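Local coordinates for protein chitinase (Thermococcus chitonophagus, PDB 5XSW) that probably hydrolyses internal linkages of chitin, this chain carrying the chitooligosaccharide-binding catalytic part of a longer archaeal chitinase, at residues I164-I169 with R180-P184. Numbering follows the deposited sequence. Where two conformers were deposited one is given.
Sequences IGLADI and RMWVP
M181 packs against I169 and the backbone around A167, where strand 168-169 pairs with strand 179-181 in a short antiparallel hairpin. M181 CG lies 3.6 Å from A167 O, and M181 SD reaches I169 CG1 at 3.8 Å. The methionine chain is bent at chi2 and chi3, which turns its tip away from 164-169. The side chain also touches I381 and M385 of helix 374-386 and A211 of helix 203-214. One backbone bond joins the segments: M181 N donates to A167 O at 3.2 Å. It is almost straight at the hydrogen, although the donor sits 23° out of the carbonyl plane. D168 and R180 form the adjacent non-hydrogen-bonded pair.

L166, the centre of an inverse gamma turn, lies just before strand 168-169. Its CB rests 3.6 Å from M181 O. Its CD2 meets V183 CG2 at 4.0 Å, the two side chains crossing at about a right angle. V183 CG2 also touches I164 CG2, 4.2 Å away, and so bridges I164 and L166.

R180 has CG anti to the backbone N (chi1 168°), and its extended chain runs past D168, with CG 3.8 Å from D168 OD1. The charged ends do not pair: R180 NH1 bonds to Y237 OH, while R391 forms a salt bridge with D168 OD1 and a hydrogen bond with L166 O, linking the turn to D168.

The contact therefore combines a single backbone bond with two small apolar patches, M181 on I169 and V183 on L166 and I164. Its charges are tied to residues beyond the hairpin. The carboxylate of D168 would probably ease the close approach of R180 and R391.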
# COMPACT_ATOMS: atom_id res chain seq x y z
N ILE A 164 -23.43 -3.16 21.34
CA ILE A 164 -22.17 -2.48 21.56
C ILE A 164 -22.14 -2.12 23.03
O ILE A 164 -22.99 -1.37 23.51
CB ILE A 164 -22.05 -1.21 20.71
CG1 ILE A 164 -22.03 -1.56 19.22
CG2 ILE A 164 -20.80 -0.43 21.10
CD1 ILE A 164 -22.15 -0.36 18.31
N GLY A 165 -21.16 -2.64 23.76
CA GLY A 165 -21.13 -2.43 25.19
C GLY A 165 -20.29 -1.22 25.53
O GLY A 165 -19.07 -1.23 25.40
N LEU A 166 -20.96 -0.17 25.99
CA LEU A 166 -20.29 1.07 26.35
C LEU A 166 -19.79 0.97 27.78
O LEU A 166 -20.27 1.67 28.67
CB LEU A 166 -21.23 2.25 26.18
CG LEU A 166 -21.96 2.29 24.84
CD1 LEU A 166 -22.96 3.43 24.78
CD2 LEU A 166 -20.96 2.40 23.70
N ALA A 167 -18.83 0.08 27.99
CA ALA A 167 -18.27 -0.18 29.30
C ALA A 167 -17.35 0.93 29.79
O ALA A 167 -16.71 1.62 29.00
CB ALA A 167 -17.53 -1.51 29.31
N ASP A 168 -17.28 1.09 31.11
CA ASP A 168 -16.20 1.85 31.70
C ASP A 168 -14.93 1.03 31.52
O ASP A 168 -14.90 -0.16 31.83
CB ASP A 168 -16.47 2.10 33.19
CG ASP A 168 -17.39 3.28 33.43
OD1 ASP A 168 -17.68 4.03 32.48
OD2 ASP A 168 -17.83 3.47 34.58
N ILE A 169 -13.81 1.69 31.26
CA ILE A 169 -12.55 1.01 31.01
C ILE A 169 -11.56 1.33 32.13
O ILE A 169 -11.27 2.50 32.35
CB ILE A 169 -11.95 1.42 29.63
CG1 ILE A 169 -12.91 1.07 28.50
CG2 ILE A 169 -10.60 0.73 29.43
CD1 ILE A 169 -13.28 -0.43 28.48
N ARG A 180 -14.07 5.81 29.07
CA ARG A 180 -15.41 5.28 28.85
C ARG A 180 -15.67 5.17 27.38
O ARG A 180 -15.45 6.13 26.64
CB ARG A 180 -16.43 6.21 29.52
CG ARG A 180 -17.90 5.96 29.16
CD ARG A 180 -18.80 7.07 29.87
NE ARG A 180 -20.19 6.86 29.45
CZ ARG A 180 -21.25 7.30 30.12
NH1 ARG A 180 -21.08 7.99 31.24
NH2 ARG A 180 -22.46 7.03 29.66
N MET A 181 -16.15 4.02 26.93
CA MET A 181 -16.43 3.86 25.49
C MET A 181 -17.66 4.66 25.10
O MET A 181 -18.61 4.76 25.89
CB MET A 181 -16.63 2.36 25.17
CG MET A 181 -15.46 1.49 25.65
SD MET A 181 -13.81 2.03 24.97
CE MET A 181 -14.05 1.78 23.20
N TRP A 182 -17.66 5.23 23.90
CA TRP A 182 -18.83 5.97 23.40
C TRP A 182 -18.82 5.89 21.89
O TRP A 182 -17.77 5.68 21.23
CB TRP A 182 -18.86 7.45 23.89
CG TRP A 182 -18.15 8.42 23.00
CD1 TRP A 182 -16.82 8.36 22.62
CD2 TRP A 182 -18.68 9.60 22.41
NE1 TRP A 182 -16.51 9.43 21.83
CE2 TRP A 182 -17.62 10.22 21.70
CE3 TRP A 182 -19.95 10.22 22.43
CZ2 TRP A 182 -17.80 11.40 20.98
CZ3 TRP A 182 -20.12 11.41 21.69
CH2 TRP A 182 -19.05 11.97 20.98
N VAL A 183 -20.01 5.99 21.33
CA VAL A 183 -20.21 5.93 19.90
C VAL A 183 -20.42 7.38 19.44
O VAL A 183 -21.42 8.00 19.82
CB VAL A 183 -21.45 5.07 19.56
CG1 VAL A 183 -21.81 5.25 18.08
CG2 VAL A 183 -21.17 3.54 19.92
N PRO A 184 -19.49 7.93 18.62
CA PRO A 184 -19.62 9.37 18.28
C PRO A 184 -20.92 9.76 17.57
O PRO A 184 -21.43 10.84 17.82
CB PRO A 184 -18.42 9.61 17.31
CG PRO A 184 -17.37 8.61 17.83
CD PRO A 184 -18.19 7.37 18.18